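Local atomic coordinates of transcriptional activator TenA-1 (PDB entry 2QZC), a protein that probably acts as a TenA-like thiaminase of thiamin metabolism, built as an all-helical domain with a heme oxygenase-like fold. Residues Asn20-His25 and Arg197-Phe202; Asn76-Ser81 and Lys169-Ala174; Gly34-Asp39 and Glu154-Trp159. One frame throughout, in Å; residues are numbered along the deposited sequence.

The three contacts show how an all-helical, heme oxygenase-like chain is tied together at points far apart in sequence. Contact 1 joins helix 18-23 to the long helix 186-208 beside a pocket occupied by imidazole, probably from the crystallisation liquor, and bridges nearly the whole chain. Contacts 2 and 3 alternate along the sequence: helices 38-63 and 68-78 are consecutive, as are helices 154-164 and 166-179, so neighbouring segments of each pair fall in different contacts. None touches another. Centres of contacts 1 and 3 lie about 18 Å apart, nearest atoms about 8 Å. Contact 2 is about 24 Å from contact 1, centre to centre, across the middle of the chain, and borders the second subunit.

Contact 1: residues Asn20-His25 and Arg197-Phe202; sequences NKYVKH and RFEIGF. With IMD (imidazole), chain C.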
loop_
_atom_site.group_PDB
_atom_site.type_symbol
_atom_site.label_atom_id
_atom_site.label_comp_id
_atom_site.label_asym_id
_atom_site.label_seq_id
_atom_site.Cartn_x
_atom_site.Cartn_y
_atom_site.Cartn_z
ATOM N N ASN A 20 12.488 27.386 7.559
ATOM C CA ASN A 20 13.839 27.600 7.021
ATOM C C ASN A 20 14.913 26.896 7.844
ATOM O O ASN A 20 15.945 26.517 7.282
ATOM C CB ASN A 20 14.146 29.092 6.803
ATOM C CG ASN A 20 13.434 29.650 5.569
ATOM O OD1 ASN A 20 13.057 28.910 4.649
ATOM N ND2 ASN A 20 13.234 30.955 5.557
ATOM N N LYS A 21 14.682 26.693 9.144
ATOM C CA LYS A 21 15.629 25.896 9.950
ATOM C C LYS A 21 15.745 24.469 9.411
ATOM O O LYS A 21 16.775 23.819 9.567
ATOM C CB LYS A 21 15.269 25.887 11.427
ATOM C CG LYS A 21 15.541 27.230 12.112
ATOM C CD LYS A 21 15.172 27.232 13.563
ATOM C CE LYS A 21 15.495 28.586 14.194
ATOM N NZ LYS A 21 15.261 28.507 15.661
ATOM N N TYR A 22 14.655 23.983 8.798
ATOM C CA TYR A 22 14.602 22.671 8.151
ATOM C C TYR A 22 15.195 22.705 6.736
ATOM O O TYR A 22 16.191 22.025 6.455
ATOM C CB TYR A 22 13.131 22.177 8.153
ATOM C CG TYR A 22 12.761 21.021 7.239
ATOM C CD1 TYR A 22 13.650 20.000 6.948
ATOM C CD2 TYR A 22 11.461 20.918 6.722
ATOM C CE1 TYR A 22 13.294 18.953 6.111
ATOM C CE2 TYR A 22 11.084 19.850 5.906
ATOM C CZ TYR A 22 12.005 18.853 5.650
ATOM O OH TYR A 22 11.661 17.789 4.841
ATOM N N VAL A 23 14.591 23.464 5.836
ATOM C CA VAL A 23 14.972 23.406 4.423
ATOM C C VAL A 23 16.252 24.164 4.072
ATOM O O VAL A 23 16.784 23.950 2.979
ATOM C CB VAL A 23 13.820 23.776 3.471
ATOM C CG1 VAL A 23 12.611 22.841 3.664
ATOM C CG2 VAL A 23 13.436 25.261 3.600
ATOM N N LYS A 24 16.725 25.006 4.981
ATOM C CA LYS A 24 18.012 25.710 4.826
ATOM C C LYS A 24 18.963 25.318 5.955
ATOM O O LYS A 24 19.878 26.072 6.312
ATOM C CB LYS A 24 17.821 27.242 4.774
ATOM C CG LYS A 24 16.903 27.714 3.694
ATOM C CD LYS A 24 16.772 29.261 3.704
ATOM C CE LYS A 24 16.047 29.771 2.439
ATOM N NZ LYS A 24 15.991 31.242 2.436
ATOM N N HIS A 25 18.805 24.096 6.491
ATOM C CA HIS A 25 19.665 23.603 7.568
ATOM C C HIS A 25 21.144 23.561 7.135
ATOM O O HIS A 25 21.435 23.338 5.964
ATOM C CB HIS A 25 19.233 22.160 7.936
ATOM C CG HIS A 25 19.756 21.682 9.248
ATOM N ND1 HIS A 25 21.037 21.193 9.434
ATOM C CD2 HIS A 25 19.128 21.580 10.442
ATOM C CE1 HIS A 25 21.176 20.857 10.707
ATOM N NE2 HIS A 25 20.030 21.089 11.342
ATOM N N ARG A 197 10.026 19.797 13.466
ATOM C CA ARG A 197 11.032 19.719 14.539
ATOM C C ARG A 197 11.861 18.438 14.403
ATOM O O ARG A 197 13.079 18.457 14.594
ATOM C CB ARG A 197 10.422 19.762 15.916
ATOM C CG ARG A 197 9.761 21.109 16.269
ATOM C CD ARG A 197 9.285 21.093 17.728
ATOM N NE ARG A 197 8.540 22.328 18.050
ATOM C CZ ARG A 197 9.083 23.490 18.358
ATOM N NH1 ARG A 197 10.383 23.687 18.363
ATOM N NH2 ARG A 197 8.253 24.497 18.647
ATOM N N PHE A 198 11.220 17.320 14.051
ATOM C CA PHE A 198 11.965 16.081 13.900
ATOM C C PHE A 198 12.919 16.140 12.701
ATOM O O PHE A 198 14.001 15.541 12.746
ATOM C CB PHE A 198 11.031 14.868 13.774
ATOM C CG PHE A 198 10.331 14.488 15.036
ATOM C CD1 PHE A 198 11.088 14.120 16.134
ATOM C CD2 PHE A 198 8.963 14.278 15.089
ATOM C CE1 PHE A 198 10.473 13.705 17.330
ATOM C CE2 PHE A 198 8.341 13.911 16.236
ATOM C CZ PHE A 198 9.074 13.602 17.371
ATOM N N GLU A 199 12.524 16.792 11.615
ATOM C CA GLU A 199 13.415 16.948 10.451
ATOM C C GLU A 199 14.661 17.730 10.820
ATOM O O GLU A 199 15.798 17.349 10.491
ATOM C CB GLU A 199 12.676 17.641 9.309
ATOM C CG GLU A 199 11.655 16.776 8.618
ATOM C CD GLU A 199 12.264 15.648 7.817
ATOM O OE1 GLU A 199 13.487 15.662 7.527
ATOM O OE2 GLU A 199 11.508 14.709 7.451
ATOM N N ILE A 200 14.472 18.856 11.517
ATOM C CA ILE A 200 15.603 19.663 11.988
ATOM C C ILE A 200 16.525 18.795 12.868
ATOM O O ILE A 200 17.765 18.771 12.679
ATOM C CB ILE A 200 15.111 20.891 12.755
ATOM C CG1 ILE A 200 14.339 21.831 11.829
ATOM C CG2 ILE A 200 16.303 21.645 13.388
ATOM C CD1 ILE A 200 13.450 22.873 12.567
ATOM N N GLY A 201 15.929 18.079 13.808
ATOM C CA GLY A 201 16.671 17.188 14.675
ATOM C C GLY A 201 17.382 16.081 13.938
ATOM O O GLY A 201 18.469 15.651 14.326
ATOM N N PHE A 202 16.772 15.592 12.864
ATOM C CA PHE A 202 17.366 14.495 12.055
ATOM C C PHE A 202 18.684 14.945 11.408
ATOM O O PHE A 202 19.689 14.226 11.458
ATOM C CB PHE A 202 16.349 14.039 10.977
ATOM C CG PHE A 202 16.590 12.661 10.433
ATOM C CD1 PHE A 202 17.516 12.423 9.436
ATOM C CD2 PHE A 202 15.860 11.585 10.926
ATOM C CE1 PHE A 202 17.764 11.071 8.978
ATOM C CE2 PHE A 202 16.054 10.300 10.434
ATOM C CZ PHE A 202 17.018 10.053 9.485
HETATM N N1 IMD C . 13.217 12.636 6.689
HETATM C C2 IMD C . 13.507 12.019 5.565
HETATM N N3 IMD C . 14.440 11.125 5.837
HETATM C C4 IMD C . 14.704 11.154 7.146
HETATM C C5 IMD C . 13.914 12.122 7.710
#
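A buried seam of the heme oxygenase-like bundle, where helix 18-23 lies against helix 186-208, is filled by Tyr-22, Glu-199 and Ile-200. The CA atoms of Tyr-22 and Ile-200 are 5.0 Å apart. With CG anti to the backbone N (chi1 165°), Tyr-22 runs beside Glu-199 in the same direction. Glu-199 CB makes a CH-pi contact over one ring face, 3.7 Å from the centroid of the Tyr-22 ring and 22° off the normal, and the acid's CG continues along the ring to lie 3.6 Å from Tyr-22 CZ. Val-23 CG1 is on the opposite face, while the phenol is hydrogen-bonded to Pro-136 O. Ile-200 CG1 presses on Tyr-22 N at 3.7 Å; its CD1 reaches outward to Lys-21 CB. His-25 NE2 lies 3.5 Å from Ile-200 O, but its hydrogen bond is to Asp-204, and ND1 caps Phe-27 N at the start of helix 26-32. A bend at chi2 takes the Glu-199 carboxylate into a pocket, where N1 of an imidazole, probably from the crystallisation liquor, donates to Glu-199 OE2 (2.8 Å, nearly straight at 163°). Tyr-115 OH is hydrogen-bonded to the same oxygen, and Asp-48 also binds the imidazole. Phe-202 lays its ring face under imidazole C4. Such an acid- and aromatic-lined pocket between helices is consistent with the substrate site of TenA-type enzymes.

Contact 2: residues Asn76-Ser81 and Lys169-Ala174; sequences NLVFSS and KKRIEA
Over one face of the Arg-171 guanidinium, 3.3 Å above its plane and toward the rim, sits the carbonyl oxygen of Leu-77; Val-78 CA approaches the same group obliquely. Val-78 CG1, in turn, lies over one face of the Phe-79 ring, toward its rim. The contact is a helix-to-helix junction of the heme oxygenase-like bundle, between the C-terminal turn of helix 68-78 and the middle of helix 166-179. No hydrogen bond crosses it. Leu-77 O is 3.6 Å from Arg-171 NH2 and comes from above the flat group, so whatever attraction the pair has is probably electrostatic, helped by the partial negative charge that gathers on carbonyls at the end of a helix. An arm extended from CG to NE (chi3 -178°) carries the guanidinium past Leu-77 to Val-78, and on the way Arg-171 CG packs 3.9 Å from Leu-77 CB. Lys-170 lies at the margin, with its ammonium group salt-bridged to Glu-167. Val-78 turns its other contacts to Leu-56 and Leu-59 of helix 38-63. Just beyond the helix end, Phe-79 packs on Leu-75 of the second subunit, which places this junction beside the dimer interface. The apolar anchor is Leu-77: one methyl, CD1, meets both the backbone and a side chain of the facing helix, 3.4 Å from Lys-170 O and 3.9 Å from Ala-174 CB.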
loop_
_atom_site.group_PDB
_atom_site.type_symbol
_atom_site.label_atom_id
_atom_site.label_comp_id
_atom_site.label_asym_id
_atom_site.label_seq_id
_atom_site.Cartn_x
_atom_site.Cartn_y
_atom_site.Cartn_z
ATOM N N ASN A 76 0.050 4.039 -6.305
ATOM C CA ASN A 76 0.514 3.723 -7.660
ATOM C C ASN A 76 1.900 4.312 -7.913
ATOM O O ASN A 76 2.758 3.655 -8.520
ATOM C CB ASN A 76 -0.458 4.263 -8.703
ATOM C CG ASN A 76 0.059 4.099 -10.121
ATOM O OD1 ASN A 76 0.427 5.078 -10.766
ATOM N ND2 ASN A 76 0.179 2.859 -10.572
ATOM N N LEU A 77 2.111 5.547 -7.458
ATOM C CA LEU A 77 3.394 6.241 -7.617
ATOM C C LEU A 77 4.488 5.752 -6.680
ATOM O O LEU A 77 5.642 5.643 -7.083
ATOM C CB LEU A 77 3.194 7.765 -7.522
ATOM C CG LEU A 77 2.289 8.348 -8.616
ATOM C CD1 LEU A 77 2.011 9.830 -8.434
ATOM C CD2 LEU A 77 2.876 8.113 -10.014
ATOM N N VAL A 78 4.124 5.471 -5.438
ATOM C CA VAL A 78 5.085 5.001 -4.442
ATOM C C VAL A 78 5.588 3.597 -4.752
ATOM O O VAL A 78 6.792 3.352 -4.662
ATOM C CB VAL A 78 4.509 5.097 -3.021
ATOM C CG1 VAL A 78 5.412 4.355 -1.987
ATOM C CG2 VAL A 78 4.288 6.561 -2.644
ATOM N N PHE A 79 4.680 2.703 -5.138
ATOM C CA PHE A 79 5.003 1.304 -5.481
ATOM C C PHE A 79 5.197 1.038 -6.992
ATOM O O PHE A 79 5.023 -0.075 -7.453
ATOM C CB PHE A 79 3.986 0.358 -4.822
ATOM C CG PHE A 79 4.095 0.336 -3.352
ATOM C CD1 PHE A 79 5.108 -0.405 -2.741
ATOM C CD2 PHE A 79 3.246 1.089 -2.555
ATOM C CE1 PHE A 79 5.245 -0.410 -1.368
ATOM C CE2 PHE A 79 3.382 1.105 -1.187
ATOM C CZ PHE A 79 4.392 0.343 -0.585
ATOM N N SER A 80 5.613 2.056 -7.746
ATOM C CA SER A 80 5.949 1.928 -9.176
ATOM C C SER A 80 7.382 1.398 -9.343
ATOM O O SER A 80 8.173 1.370 -8.383
ATOM C CB SER A 80 5.851 3.288 -9.885
ATOM O OG SER A 80 6.469 3.274 -11.166
ATOM N N SER A 81 7.702 1.000 -10.578
ATOM C CA SER A 81 9.046 0.514 -10.956
ATOM C C SER A 81 9.412 0.936 -12.389
ATOM O O SER A 81 9.513 2.135 -12.692
ATOM C CB SER A 81 9.140 -1.010 -10.776
ATOM O OG SER A 81 8.075 -1.687 -11.431
ATOM N N LYS A 169 8.226 14.781 -8.342
ATOM C CA LYS A 169 7.237 15.863 -8.337
ATOM C C LYS A 169 5.808 15.349 -8.524
ATOM O O LYS A 169 4.869 15.877 -7.915
ATOM C CB LYS A 169 7.529 16.946 -9.381
ATOM C CG LYS A 169 8.927 17.565 -9.305
ATOM C CD LYS A 169 9.477 17.823 -7.927
ATOM C CE LYS A 169 10.796 18.570 -7.999
ATOM N NZ LYS A 169 11.486 18.685 -6.667
ATOM N N LYS A 170 5.649 14.295 -9.340
ATOM C CA LYS A 170 4.330 13.657 -9.544
ATOM C C LYS A 170 3.822 13.038 -8.244
ATOM O O LYS A 170 2.618 13.098 -7.940
ATOM C CB LYS A 170 4.371 12.612 -10.671
ATOM C CG LYS A 170 4.470 13.206 -12.050
ATOM C CD LYS A 170 4.536 12.071 -13.066
ATOM C CE LYS A 170 4.618 12.586 -14.494
ATOM N NZ LYS A 170 4.827 11.465 -15.466
ATOM N N ARG A 171 4.735 12.431 -7.473
ATOM C CA ARG A 171 4.371 11.890 -6.163
ATOM C C ARG A 171 3.861 13.017 -5.257
ATOM O O ARG A 171 2.828 12.852 -4.583
ATOM C CB ARG A 171 5.549 11.241 -5.449
ATOM C CG ARG A 171 5.978 9.880 -5.880
ATOM C CD ARG A 171 7.058 9.416 -4.867
ATOM N NE ARG A 171 7.634 8.108 -5.141
ATOM C CZ ARG A 171 8.534 7.824 -6.081
ATOM N NH1 ARG A 171 8.952 8.734 -6.966
ATOM N NH2 ARG A 171 8.982 6.574 -6.181
ATOM N N ILE A 172 4.586 14.133 -5.233
ATOM C CA ILE A 172 4.195 15.288 -4.413
ATOM C C ILE A 172 2.831 15.821 -4.846
ATOM O O ILE A 172 1.982 16.147 -4.026
ATOM C CB ILE A 172 5.253 16.401 -4.364
ATOM C CG1 ILE A 172 6.586 15.847 -3.870
ATOM C CG2 ILE A 172 4.763 17.608 -3.568
ATOM C CD1 ILE A 172 6.531 15.106 -2.515
ATOM N N GLU A 173 2.609 15.920 -6.157
ATOM C CA GLU A 173 1.300 16.357 -6.626
ATOM C C GLU A 173 0.161 15.474 -6.126
ATOM O O GLU A 173 -0.867 15.997 -5.723
ATOM C CB GLU A 173 1.277 16.440 -8.159
ATOM C CG GLU A 173 2.109 17.583 -8.682
ATOM C CD GLU A 173 2.322 17.591 -10.201
ATOM O OE1 GLU A 173 1.901 16.641 -10.905
ATOM O OE2 GLU A 173 2.966 18.556 -10.651
ATOM N N ALA A 174 0.359 14.149 -6.134
ATOM C CA ALA A 174 -0.662 13.216 -5.646
ATOM C C ALA A 174 -0.915 13.401 -4.126
ATOM O O ALA A 174 -2.051 13.341 -3.659
ATOM C CB ALA A 174 -0.271 11.778 -5.961
#

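Contact 3: residues Gly34-Asp39 and Glu154-Trp159; sequences GSLPLD and EVYKTW
Gly-34, with a positive phi of 78°, turns the backbone out of helix 26-32 and passes 7.2 Å from Tyr-156, CA to CA, before Pro-37 takes the N-cap position of helix 38-63. This helix-to-helix connection of the heme oxygenase-like fold is pinned to the first turns of helix 154-164, and Tyr-156 is the pin. Its CG stands anti to the carbonyl carbon (chi1 -49°), which sends the ring toward the 34-39 loop. The Tyr-156 and Leu-36 side chains cross at about a right angle, and Tyr-156 OH donates a short hydrogen bond of 2.6 Å to Leu-36 O. The donor stands 52° above the carbonyl plane, whereas the oxygen itself lies near the plane of the tyrosine ring. Gly-34 O is also at that edge, 4.0 Å from Tyr-156 CE2. Apolar groups gather round the phenol end: Leu-36 CB is 3.9 Å from Tyr-156 CZ, and Leu-38 CD2 comes in obliquely, 3.4 Å from Tyr-156 OH. The same methyl rests 4.0 Å from Val-155 CG1, so Leu-38 bridges two consecutive residues of the facing helix. Phe-41 meets the tyrosine edge-to-face, and Leu-36 packs inward on Phe-27 and Met-31. A phenylalanine at Tyr-156 would keep the ring but would probably leave Leu-36 O without this donor, freeing the loop to shift against helix 154-164. Within the opening turn of that helix, Thr-158 OG1 (2.7 Å) and Thr-158 N (2.9 Å) both donate to Glu-154 O, from opposite faces of its carbonyl plane.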
loop_
_atom_site.group_PDB
_atom_site.type_symbol
_atom_site.label_atom_id
_atom_site.label_comp_id
_atom_site.label_asym_id
_atom_site.label_seq_id
_atom_site.Cartn_x
_atom_site.Cartn_y
_atom_site.Cartn_z
ATOM N N GLY A 34 29.174 21.462 -1.245
ATOM C CA GLY A 34 29.973 20.260 -1.347
ATOM C C GLY A 34 30.864 19.947 -0.189
ATOM O O GLY A 34 31.521 18.902 -0.234
ATOM N N SER A 35 30.892 20.792 0.846
ATOM C CA SER A 35 31.811 20.642 1.959
ATOM C C SER A 35 31.402 19.609 3.024
ATOM O O SER A 35 32.208 19.288 3.899
ATOM C CB SER A 35 32.031 21.986 2.677
ATOM O OG SER A 35 30.844 22.434 3.340
ATOM N N LEU A 36 30.163 19.089 2.977
ATOM C CA LEU A 36 29.739 18.091 3.951
ATOM C C LEU A 36 30.645 16.873 3.848
ATOM O O LEU A 36 30.762 16.291 2.754
ATOM C CB LEU A 36 28.279 17.640 3.709
ATOM C CG LEU A 36 27.673 16.705 4.771
ATOM C CD1 LEU A 36 27.409 17.493 6.060
ATOM C CD2 LEU A 36 26.374 16.058 4.229
ATOM N N PRO A 37 31.279 16.467 4.964
ATOM C CA PRO A 37 32.100 15.276 4.879
ATOM C C PRO A 37 31.313 14.025 4.480
ATOM O O PRO A 37 30.192 13.812 4.986
ATOM C CB PRO A 37 32.642 15.122 6.297
ATOM C CG PRO A 37 32.583 16.446 6.885
ATOM C CD PRO A 37 31.331 17.053 6.311
ATOM N N LEU A 38 31.869 13.206 3.600
ATOM C CA LEU A 38 31.185 11.988 3.180
ATOM C C LEU A 38 30.879 11.015 4.321
ATOM O O LEU A 38 29.854 10.305 4.224
ATOM C CB LEU A 38 31.880 11.303 1.985
ATOM C CG LEU A 38 31.785 12.018 0.627
ATOM C CD1 LEU A 38 32.577 11.148 -0.381
ATOM C CD2 LEU A 38 30.368 12.230 0.108
ATOM N N ASP A 39 31.680 10.971 5.386
ATOM C CA ASP A 39 31.375 10.084 6.542
ATOM C C ASP A 39 30.056 10.497 7.225
ATOM O O ASP A 39 29.318 9.624 7.732
ATOM C CB ASP A 39 32.507 9.981 7.596
ATOM C CG ASP A 39 32.695 11.261 8.441
ATOM O OD1 ASP A 39 33.004 12.323 7.861
ATOM O OD2 ASP A 39 32.573 11.213 9.693
ATOM N N GLU A 154 29.519 15.459 -6.819
ATOM C CA GLU A 154 28.820 14.431 -7.575
ATOM C C GLU A 154 27.861 13.575 -6.714
ATOM O O GLU A 154 26.766 13.226 -7.173
ATOM C CB GLU A 154 29.819 13.549 -8.323
ATOM C CG GLU A 154 29.211 12.460 -9.220
ATOM C CD GLU A 154 28.294 12.924 -10.360
ATOM O OE1 GLU A 154 28.111 14.130 -10.663
ATOM O OE2 GLU A 154 27.722 12.015 -11.008
ATOM N N VAL A 155 28.281 13.225 -5.504
ATOM C CA VAL A 155 27.424 12.440 -4.580
ATOM C C VAL A 155 26.172 13.233 -4.228
ATOM O O VAL A 155 25.054 12.705 -4.332
ATOM C CB VAL A 155 28.196 12.012 -3.325
ATOM C CG1 VAL A 155 27.243 11.470 -2.250
ATOM C CG2 VAL A 155 29.217 10.964 -3.692
ATOM N N TYR A 156 26.330 14.503 -3.851
ATOM C CA TYR A 156 25.167 15.336 -3.485
ATOM C C TYR A 156 24.257 15.674 -4.625
ATOM O O TYR A 156 23.033 15.628 -4.484
ATOM C CB TYR A 156 25.572 16.558 -2.616
ATOM C CG TYR A 156 26.453 16.149 -1.465
ATOM C CD1 TYR A 156 26.182 14.990 -0.714
ATOM C CD2 TYR A 156 27.572 16.887 -1.106
ATOM C CE1 TYR A 156 26.988 14.586 0.300
ATOM C CE2 TYR A 156 28.402 16.464 -0.066
ATOM C CZ TYR A 156 28.104 15.303 0.633
ATOM O OH TYR A 156 28.865 14.838 1.660
ATOM N N LYS A 157 24.817 15.917 -5.805
ATOM C CA LYS A 157 24.016 16.125 -7.001
ATOM C C LYS A 157 23.212 14.847 -7.328
ATOM O O LYS A 157 22.039 14.909 -7.697
ATOM C CB LYS A 157 24.939 16.526 -8.189
ATOM C CG LYS A 157 24.208 16.857 -9.462
ATOM C CD LYS A 157 25.161 17.210 -10.638
ATOM C CE LYS A 157 25.883 18.488 -10.448
ATOM N NZ LYS A 157 25.014 19.706 -10.382
ATOM N N THR A 158 23.859 13.694 -7.205
ATOM C CA THR A 158 23.183 12.401 -7.460
ATOM C C THR A 158 22.017 12.185 -6.494
ATOM O O THR A 158 20.913 11.824 -6.920
ATOM C CB THR A 158 24.155 11.218 -7.357
ATOM O OG1 THR A 158 25.193 11.356 -8.350
ATOM C CG2 THR A 158 23.437 9.872 -7.590
ATOM N N TRP A 159 22.270 12.423 -5.206
ATOM C CA TRP A 159 21.203 12.302 -4.199
ATOM C C TRP A 159 20.052 13.228 -4.539
ATOM O O TRP A 159 18.884 12.805 -4.557
ATOM C CB TRP A 159 21.777 12.652 -2.823
ATOM C CG TRP A 159 20.743 12.708 -1.708
ATOM C CD1 TRP A 159 20.301 11.663 -0.936
ATOM C CD2 TRP A 159 20.090 13.870 -1.227
ATOM N NE1 TRP A 159 19.371 12.104 -0.052
ATOM C CE2 TRP A 159 19.202 13.446 -0.196
ATOM C CE3 TRP A 159 20.096 15.214 -1.598
ATOM C CZ2 TRP A 159 18.379 14.342 0.490
ATOM C CZ3 TRP A 159 19.258 16.090 -0.961
ATOM C CH2 TRP A 159 18.412 15.654 0.103
#